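Side-chain contacts in subtilase cytotoxin subunit A (Escherichia coli, PDB 2IY9), which cleaves the host endoplasmic reticulum chaperone BiP as the subtilisin-like serine protease subunit of the SubAB5 toxin, provoking ER stress and cell death: residues L96-Y101 with P108-S113; E144-I149 with A284-N289; Y202-S207 with K211-I216. One frame throughout, in Å; residues are numbered along the deposited sequence.

Interaction 1 (L96-Y101 with P108-S113); sequences LIASRY and PHALIS
Ala98 and Ile112 form the close-packed half of this contact. The Ala98 methyl, near the end of helix 84-98, rests against the outer arm of Ile112, with CB to CD1 at 3.8 Å. Ile112 CD1 also lies 4.0 Å from Ile97 CG2. Because Ile112 holds CG1 beside its backbone N (chi1 -64°), the CG1-CD1 arm points from the strand to Ala98. Beyond Ala98 the contact turns polar and opens toward solvent. The Arg100 chain runs extended past the Pro108 carbonyl, and its NE gives Pro108 O a weak, bent hydrogen bond of 2.8 Å (124° at the hydrogen). NE also donates to a water at 3.0 Å, and that water sits 2.7 Å from both Ala98 O and Ala110 O, bridging the two segments. Further out, Arg100 NH2 passes 3.6 Å from Leu111 CD2. Ala98 O meets Pro108 CA in a CA-H...O contact as well. The two segments are the last part of a beta-alpha-beta crossover, in which helix 84-98 links the adjacent parallel strands 65-70 and 111-116; Ile97 and Ile112 both pack on Val50 of strand 47-52, and Ile97 also reaches Ala276 of helix 271-288.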
loop_
_atom_site.group_PDB
_atom_site.type_symbol
_atom_site.label_atom_id
_atom_site.label_comp_id
_atom_site.label_asym_id
_atom_site.label_seq_id
_atom_site.Cartn_x
_atom_site.Cartn_y
_atom_site.Cartn_z
ATOM N N LEU A 96 9.677 -1.787 3.747
ATOM C CA LEU A 96 8.875 -3.002 3.552
ATOM C C LEU A 96 8.645 -3.329 2.072
ATOM O O LEU A 96 8.612 -4.496 1.688
ATOM C CB LEU A 96 7.538 -2.904 4.296
ATOM C CG LEU A 96 7.630 -2.858 5.824
ATOM C CD1 LEU A 96 6.248 -2.605 6.400
ATOM C CD2 LEU A 96 8.268 -4.144 6.419
ATOM N N ILE A 97 8.509 -2.282 1.262
ATOM C CA ILE A 97 8.346 -2.410 -0.179
ATOM C C ILE A 97 9.660 -2.804 -0.859
ATOM O O ILE A 97 9.688 -3.718 -1.687
ATOM C CB ILE A 97 7.809 -1.098 -0.789
ATOM C CG1 ILE A 97 6.398 -0.792 -0.257
ATOM C CG2 ILE A 97 7.809 -1.147 -2.341
ATOM C CD1 ILE A 97 5.985 0.652 -0.515
ATOM N N ALA A 98 10.748 -2.121 -0.514
ATOM C CA ALA A 98 11.923 -2.113 -1.407
ATOM C C ALA A 98 13.325 -2.307 -0.804
ATOM O O ALA A 98 14.319 -2.316 -1.553
ATOM C CB ALA A 98 11.890 -0.838 -2.240
ATOM N N SER A 99 13.443 -2.421 0.520
ATOM C CA SER A 99 14.789 -2.505 1.131
ATOM C C SER A 99 15.634 -3.651 0.556
ATOM O O SER A 99 15.152 -4.767 0.400
ATOM C CB SER A 99 14.720 -2.607 2.661
ATOM O OG SER A 99 15.993 -2.987 3.188
ATOM N N ARG A 100 16.895 -3.360 0.249
ATOM C CA ARG A 100 17.778 -4.321 -0.428
ATOM C C ARG A 100 18.646 -5.144 0.508
ATOM O O ARG A 100 19.255 -6.130 0.097
ATOM C CB ARG A 100 18.648 -3.590 -1.452
ATOM C CG ARG A 100 17.787 -2.949 -2.508
ATOM C CD ARG A 100 18.565 -2.427 -3.701
ATOM N NE ARG A 100 17.607 -1.894 -4.663
ATOM C CZ ARG A 100 17.919 -1.371 -5.845
ATOM N NH1 ARG A 100 19.191 -1.305 -6.241
ATOM N NH2 ARG A 100 16.948 -0.913 -6.630
ATOM N N TYR A 101 18.723 -4.711 1.759
ATOM C CA TYR A 101 19.403 -5.468 2.805
ATOM C C TYR A 101 18.975 -4.948 4.165
ATOM O O TYR A 101 18.497 -3.814 4.283
ATOM C CB TYR A 101 20.937 -5.409 2.646
ATOM C CG TYR A 101 21.542 -4.021 2.510
ATOM C CD1 TYR A 101 21.864 -3.254 3.631
ATOM C CD2 TYR A 101 21.831 -3.498 1.253
ATOM C CE1 TYR A 101 22.443 -1.976 3.485
ATOM C CE2 TYR A 101 22.403 -2.251 1.105
ATOM C CZ TYR A 101 22.709 -1.501 2.212
ATOM O OH TYR A 101 23.279 -0.266 2.019
ATOM N N PRO A 108 12.777 -5.967 -3.837
ATOM C CA PRO A 108 13.960 -5.119 -3.675
ATOM C C PRO A 108 14.499 -4.486 -4.964
ATOM O O PRO A 108 15.322 -3.577 -4.882
ATOM C CB PRO A 108 14.994 -6.062 -3.045
ATOM C CG PRO A 108 14.535 -7.418 -3.377
ATOM C CD PRO A 108 13.044 -7.364 -3.442
ATOM N N HIS A 109 14.049 -4.960 -6.124
ATOM C CA HIS A 109 14.396 -4.330 -7.404
ATOM C C HIS A 109 13.679 -3.004 -7.638
ATOM O O HIS A 109 14.103 -2.217 -8.486
ATOM C CB HIS A 109 14.095 -5.267 -8.577
ATOM C CG HIS A 109 14.866 -6.544 -8.539
ATOM N ND1 HIS A 109 14.294 -7.767 -8.826
ATOM C CD2 HIS A 109 16.163 -6.795 -8.242
ATOM C CE1 HIS A 109 15.209 -8.715 -8.710
ATOM N NE2 HIS A 109 16.349 -8.152 -8.352
ATOM N N ALA A 110 12.578 -2.780 -6.919
ATOM C CA ALA A 110 11.809 -1.536 -7.055
ATOM C C ALA A 110 12.578 -0.323 -6.565
ATOM O O ALA A 110 13.470 -0.431 -5.733
ATOM C CB ALA A 110 10.468 -1.637 -6.313
ATOM N N LEU A 111 12.224 0.833 -7.113
ATOM C CA LEU A 111 12.678 2.111 -6.606
ATOM C C LEU A 111 11.504 2.796 -5.922
ATOM O O LEU A 111 10.370 2.326 -6.016
ATOM C CB LEU A 111 13.219 2.980 -7.739
ATOM C CG LEU A 111 14.406 2.427 -8.533
ATOM C CD1 LEU A 111 14.722 3.331 -9.734
ATOM C CD2 LEU A 111 15.620 2.271 -7.662
ATOM N N ILE A 112 11.789 3.900 -5.234
ATOM C CA ILE A 112 10.801 4.580 -4.416
ATOM C C ILE A 112 10.752 6.065 -4.793
ATOM O O ILE A 112 11.790 6.730 -4.891
ATOM C CB ILE A 112 11.158 4.442 -2.896
ATOM C CG1 ILE A 112 11.110 2.965 -2.444
ATOM C CG2 ILE A 112 10.287 5.382 -2.015
ATOM C CD1 ILE A 112 9.708 2.320 -2.476
ATOM N N SER A 113 9.543 6.565 -5.008
ATOM C CA SER A 113 9.308 8.000 -5.147
ATOM C C SER A 113 8.581 8.477 -3.899
ATOM O O SER A 113 7.401 8.149 -3.692
ATOM C CB SER A 113 8.483 8.300 -6.398
ATOM O OG SER A 113 8.216 9.688 -6.491
HETATM O O HOH W 1 15.037 -0.766 -3.600
#

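Interaction 2 (E144-I149 with A284-N289); sequences EKIINI and AMTSCN
No flat group has a face or edge in the contact of Ile146 with Thr286; branched aliphatic carbons do the touching. The Thr286 methyl, CG2, projects from helix 271-288 and meets Ile146 twice, at 3.6 Å from CG1 and 3.7 Å from CD1. Ile146 is folded at its second torsion (chi2 -46°), which turns CD1 back so that both carbons of the long arm lie against the one methyl. At Thr286, chi1 of 66° turns OG1 back to Ala283 O, its hydrogen-bond partner one helical turn earlier, and leaves CG2 facing Ile146; the hydroxyl is thus satisfied within its own helix. Lys145 adds only the flank of its chain, with CD 4.2 Å from Thr286 CG2. Its stem runs extended past the threonine and bends at its end, delivering NZ to the carbonyl oxygens of Ala292, Pro290 and Asp174, three acceptors that would offset the burial of its charge. The nearest pair of CA atoms, those of Lys145 and Thr286, is 8.2 Å apart, so side chains bridge the distance. Leu297 of helix 294-304 touches both Lys145 and Thr286, and Asn148 ND2 bonds Ser279 OG on an earlier turn of helix 271-288. Cys288 ties the far end of that helix to Cys331. The chain leading into strand 147-149 of the central parallel sheet thus packs on helix 271-288, which carries Ser272, the probable charge-relay serine, near its start, an arrangement characteristic of the subtilisin-like alpha/beta fold.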
loop_
_atom_site.group_PDB
_atom_site.type_symbol
_atom_site.label_atom_id
_atom_site.label_comp_id
_atom_site.label_asym_id
_atom_site.label_seq_id
_atom_site.Cartn_x
_atom_site.Cartn_y
_atom_site.Cartn_z
ATOM N N GLU A 144 5.633 4.979 -10.753
ATOM C CA GLU A 144 4.520 5.489 -9.924
ATOM C C GLU A 144 3.131 5.031 -10.416
ATOM O O GLU A 144 2.123 5.752 -10.297
ATOM C CB GLU A 144 4.615 7.014 -9.750
ATOM C CG GLU A 144 5.954 7.478 -9.173
ATOM C CD GLU A 144 5.885 8.858 -8.558
ATOM O OE1 GLU A 144 6.459 9.793 -9.142
ATOM O OE2 GLU A 144 5.266 9.010 -7.487
ATOM N N LYS A 145 3.095 3.824 -10.974
ATOM C CA LYS A 145 1.850 3.151 -11.332
ATOM C C LYS A 145 1.163 2.641 -10.060
ATOM O O LYS A 145 -0.078 2.693 -9.917
ATOM C CB LYS A 145 2.163 1.965 -12.249
ATOM C CG LYS A 145 0.956 1.360 -12.952
ATOM C CD LYS A 145 1.369 0.156 -13.785
ATOM C CE LYS A 145 0.228 -0.374 -14.652
ATOM N NZ LYS A 145 -0.183 0.599 -15.728
ATOM N N ILE A 146 1.988 2.108 -9.162
ATOM C CA ILE A 146 1.520 1.624 -7.880
ATOM C C ILE A 146 1.807 2.698 -6.847
ATOM O O ILE A 146 2.964 3.046 -6.610
ATOM C CB ILE A 146 2.194 0.295 -7.459
ATOM C CG1 ILE A 146 2.037 -0.788 -8.545
ATOM C CG2 ILE A 146 1.647 -0.160 -6.095
ATOM C CD1 ILE A 146 0.599 -0.917 -9.135
ATOM N N ILE A 147 0.733 3.199 -6.240
ATOM C CA ILE A 147 0.786 4.296 -5.287
ATOM C C ILE A 147 0.425 3.811 -3.880
ATOM O O ILE A 147 -0.721 3.441 -3.612
ATOM C CB ILE A 147 -0.180 5.446 -5.717
ATOM C CG1 ILE A 147 0.136 5.925 -7.148
ATOM C CG2 ILE A 147 -0.112 6.618 -4.736
ATOM C CD1 ILE A 147 -1.008 6.729 -7.769
ATOM N N ASN A 148 1.410 3.835 -2.985
ATOM C CA ASN A 148 1.234 3.344 -1.620
ATOM C C ASN A 148 0.818 4.444 -0.666
ATOM O O ASN A 148 1.536 5.443 -0.475
ATOM C CB ASN A 148 2.522 2.699 -1.118
ATOM C CG ASN A 148 2.354 2.047 0.242
ATOM O OD1 ASN A 148 2.554 2.679 1.300
ATOM N ND2 ASN A 148 1.948 0.791 0.227
ATOM N N ILE A 149 -0.348 4.249 -0.058
ATOM C CA ILE A 149 -0.863 5.182 0.929
ATOM C C ILE A 149 -1.150 4.411 2.226
ATOM O O ILE A 149 -2.277 3.981 2.484
ATOM C CB ILE A 149 -2.103 5.945 0.393
ATOM C CG1 ILE A 149 -1.787 6.502 -1.014
ATOM C CG2 ILE A 149 -2.540 7.042 1.395
ATOM C CD1 ILE A 149 -2.698 7.606 -1.532
ATOM N N ALA A 284 6.054 -6.070 -7.939
ATOM C CA ALA A 284 6.628 -7.267 -8.538
ATOM C C ALA A 284 5.861 -7.686 -9.792
ATOM O O ALA A 284 6.460 -8.007 -10.812
ATOM C CB ALA A 284 6.658 -8.401 -7.520
ATOM N N MET A 285 4.530 -7.681 -9.710
ATOM C CA MET A 285 3.685 -7.960 -10.868
ATOM C C MET A 285 3.933 -6.970 -12.012
ATOM O O MET A 285 4.099 -7.376 -13.175
ATOM C CB MET A 285 2.217 -7.915 -10.468
ATOM C CG MET A 285 1.832 -8.933 -9.407
ATOM S SD MET A 285 0.221 -8.613 -8.687
ATOM C CE MET A 285 -0.911 -8.879 -10.039
ATOM N N THR A 286 3.997 -5.679 -11.683
ATOM C CA THR A 286 4.114 -4.636 -12.720
ATOM C C THR A 286 5.395 -4.779 -13.539
ATOM O O THR A 286 5.426 -4.411 -14.718
ATOM C CB THR A 286 4.070 -3.211 -12.142
ATOM O OG1 THR A 286 5.229 -2.994 -11.336
ATOM C CG2 THR A 286 2.812 -2.975 -11.315
ATOM N N SER A 287 6.447 -5.314 -12.912
ATOM C CA SER A 287 7.709 -5.566 -13.608
ATOM C C SER A 287 7.483 -6.382 -14.887
ATOM O O SER A 287 8.177 -6.170 -15.890
ATOM C CB SER A 287 8.728 -6.259 -12.689
ATOM O OG SER A 287 8.481 -7.657 -12.531
ATOM N N CYS A 288 6.495 -7.278 -14.847
ATOM C CA CYS A 288 6.183 -8.185 -15.965
ATOM C C CYS A 288 5.413 -7.549 -17.122
ATOM O O CYS A 288 5.484 -8.029 -18.261
ATOM C CB CYS A 288 5.443 -9.420 -15.450
ATOM S SG CYS A 288 6.537 -10.425 -14.444
ATOM N N ASN A 289 4.668 -6.487 -16.823
ATOM C CA ASN A 289 4.020 -5.677 -17.853
ATOM C C ASN A 289 3.565 -4.351 -17.270
ATOM O O ASN A 289 2.447 -4.248 -16.754
ATOM C CB ASN A 289 2.845 -6.401 -18.518
ATOM C CG ASN A 289 2.198 -5.568 -19.628
ATOM O OD1 ASN A 289 2.774 -4.592 -20.121
ATOM N ND2 ASN A 289 0.993 -5.945 -20.010
#

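Interaction 3 (Y202-S207 with K211-I216); sequences YHPVSS and KQDPVI
Tyr202 and Asp213 each place CG opposite the backbone N (chi1 -177° and -180°), and these two torsions bring OD1 of the carboxylate to the ring edge. Asp213 OD1 lies in the plane of the phenol ring, 3.4 Å from both Tyr202 CD2 and Tyr202 CE2, with ring and carboxylate planes 78° apart. One ring face is occupied by Pro204 CD, 3.7 Å above the plane and over the ring centre, and Val215 CG2 approaches Tyr202 CD2 obliquely at 4.0 Å. OD1 has a second task: Val215 N donates to it at 3.0 Å along a nearly straight bond, coming from above the carboxylate plane, which closes an Asx turn just as the chain enters strand 215-221. The other oxygen, OD2, passes Pro204 CG at 4.1 Å and forms a salt bridge with Arg217, whose NH2 also bonds Tyr202 O and so ties the two segments together a second time. At the outer end the contact becomes a single helical turn. Lys211 N donates to Ser207 O at 3.0 Å, and the lysine chain lies back along the serine, with CE 3.5 Å from Ser207 OG. Ser206 caps this short helix through a bond from Asn209 N to its OG. The buried carboxylate is thus met by a guanidinium, a backbone N-H and the slightly positive C-H edge of an aromatic ring, a setting that would stabilise the ionised form of Asp213 and hold the tyrosine ring with the carboxylate at its edge and the proline over one face.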
loop_
_atom_site.group_PDB
_atom_site.type_symbol
_atom_site.label_atom_id
_atom_site.label_comp_id
_atom_site.label_asym_id
_atom_site.label_seq_id
_atom_site.Cartn_x
_atom_site.Cartn_y
_atom_site.Cartn_z
ATOM N N TYR A 202 -13.291 5.738 0.052
ATOM C CA TYR A 202 -13.918 5.820 -1.255
ATOM C C TYR A 202 -14.863 4.632 -1.392
ATOM O O TYR A 202 -14.464 3.472 -1.199
ATOM C CB TYR A 202 -12.863 5.830 -2.369
ATOM C CG TYR A 202 -13.414 5.974 -3.779
ATOM C CD1 TYR A 202 -14.300 7.009 -4.109
ATOM C CD2 TYR A 202 -13.025 5.093 -4.789
ATOM C CE1 TYR A 202 -14.800 7.145 -5.411
ATOM C CE2 TYR A 202 -13.516 5.218 -6.090
ATOM C CZ TYR A 202 -14.406 6.248 -6.387
ATOM O OH TYR A 202 -14.891 6.376 -7.664
ATOM N N HIS A 203 -16.127 4.934 -1.685
ATOM C CA HIS A 203 -17.188 3.919 -1.641
ATOM C C HIS A 203 -18.147 4.070 -2.818
ATOM O O HIS A 203 -19.332 4.373 -2.628
ATOM C CB HIS A 203 -17.940 4.024 -0.313
ATOM C CG HIS A 203 -18.689 2.783 0.068
ATOM N ND1 HIS A 203 -18.059 1.597 0.375
ATOM C CD2 HIS A 203 -20.014 2.559 0.236
ATOM C CE1 HIS A 203 -18.964 0.687 0.691
ATOM N NE2 HIS A 203 -20.158 1.246 0.616
ATOM N N PRO A 204 -17.649 3.825 -4.041
ATOM C CA PRO A 204 -18.461 4.093 -5.231
ATOM C C PRO A 204 -19.722 3.237 -5.250
ATOM O O PRO A 204 -19.700 2.072 -4.818
ATOM C CB PRO A 204 -17.534 3.710 -6.391
ATOM C CG PRO A 204 -16.482 2.844 -5.799
ATOM C CD PRO A 204 -16.324 3.270 -4.383
ATOM N N VAL A 205 -20.818 3.801 -5.742
ATOM C CA VAL A 205 -22.063 3.031 -5.791
ATOM C C VAL A 205 -22.559 2.708 -7.199
ATOM O O VAL A 205 -23.338 1.776 -7.373
ATOM C CB VAL A 205 -23.191 3.684 -4.964
ATOM C CG1 VAL A 205 -22.920 3.479 -3.463
ATOM C CG2 VAL A 205 -23.328 5.162 -5.307
ATOM N N SER A 206 -22.119 3.473 -8.201
ATOM C CA SER A 206 -22.478 3.150 -9.577
ATOM C C SER A 206 -21.704 1.935 -10.085
ATOM O O SER A 206 -20.556 1.699 -9.687
ATOM C CB SER A 206 -22.309 4.356 -10.519
ATOM O OG SER A 206 -20.950 4.559 -10.869
ATOM N N SER A 207 -22.337 1.166 -10.965
ATOM C CA SER A 207 -21.695 0.010 -11.586
ATOM C C SER A 207 -20.356 0.370 -12.250
ATOM O O SER A 207 -19.356 -0.346 -12.087
ATOM C CB SER A 207 -22.631 -0.641 -12.602
ATOM O OG SER A 207 -22.006 -1.770 -13.173
ATOM N N LYS A 211 -16.579 -0.841 -10.997
ATOM C CA LYS A 211 -15.786 -1.639 -11.942
ATOM C C LYS A 211 -14.432 -1.018 -12.278
ATOM O O LYS A 211 -13.454 -1.749 -12.469
ATOM C CB LYS A 211 -16.569 -1.902 -13.238
ATOM C CG LYS A 211 -17.746 -2.880 -13.090
ATOM C CD LYS A 211 -18.385 -3.164 -14.464
ATOM C CE LYS A 211 -19.636 -4.034 -14.355
ATOM N NZ LYS A 211 -19.382 -5.336 -13.673
ATOM N N GLN A 212 -14.369 0.312 -12.357
ATOM C CA GLN A 212 -13.087 1.011 -12.603
ATOM C C GLN A 212 -12.349 1.510 -11.351
ATOM O O GLN A 212 -11.309 2.169 -11.463
ATOM C CB GLN A 212 -13.242 2.171 -13.605
ATOM C CG GLN A 212 -14.604 2.340 -14.201
ATOM C CD GLN A 212 -14.718 3.578 -15.065
ATOM O OE1 GLN A 212 -14.612 3.512 -16.292
ATOM N NE2 GLN A 212 -14.982 4.711 -14.432
ATOM N N ASP A 213 -12.884 1.202 -10.171
ATOM C CA ASP A 213 -12.310 1.657 -8.893
ATOM C C ASP A 213 -10.787 1.367 -8.810
ATOM O O ASP A 213 -10.385 0.205 -8.863
ATOM C CB ASP A 213 -13.081 0.994 -7.741
ATOM C CG ASP A 213 -12.578 1.390 -6.352
ATOM O OD1 ASP A 213 -11.756 2.320 -6.200
ATOM O OD2 ASP A 213 -13.023 0.737 -5.387
ATOM N N PRO A 214 -9.953 2.423 -8.712
ATOM C CA PRO A 214 -8.494 2.266 -8.688
ATOM C C PRO A 214 -7.893 2.066 -7.283
ATOM O O PRO A 214 -6.682 1.935 -7.156
ATOM C CB PRO A 214 -8.015 3.593 -9.252
ATOM C CG PRO A 214 -8.985 4.582 -8.690
ATOM C CD PRO A 214 -10.330 3.852 -8.643
ATOM N N VAL A 215 -8.739 2.045 -6.253
ATOM C CA VAL A 215 -8.295 1.863 -4.862
ATOM C C VAL A 215 -8.351 0.375 -4.461
ATOM O O VAL A 215 -9.336 -0.303 -4.727
ATOM C CB VAL A 215 -9.150 2.710 -3.880
ATOM C CG1 VAL A 215 -8.652 2.567 -2.417
ATOM C CG2 VAL A 215 -9.151 4.197 -4.289
ATOM N N ILE A 216 -7.288 -0.102 -3.811
ATOM C CA ILE A 216 -7.243 -1.421 -3.195
ATOM C C ILE A 216 -7.078 -1.210 -1.690
ATOM O O ILE A 216 -6.060 -0.681 -1.236
ATOM C CB ILE A 216 -6.092 -2.291 -3.767
ATOM C CG1 ILE A 216 -6.319 -2.549 -5.263
ATOM C CG2 ILE A 216 -6.003 -3.630 -3.023
ATOM C CD1 ILE A 216 -5.112 -3.165 -5.966
#

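Overall arrangement
All three contacts reach the seven-stranded parallel sheet, at different depths. Interaction 2 is wholly buried and joins the chain leading into strand 147-149 to helix 271-288 through aliphatic carbons alone. Interactions 1 and 3 are partly buried, on opposite sides of the chain's centre with centres about 29 Å apart, and each passes from a packed inner end to an exposed one. Their polar chemistry differs: a water and a weak arginine bond in interaction 1, an aspartate-centred network in interaction 3. Interactions 1 and 2 touch, with a probable hydrogen bond between Ser113 OG and Glu144 OE1 and Ile97 packing on Asn148. Interaction 3 is nested in the chain loop that interaction 2 closes, without touching it.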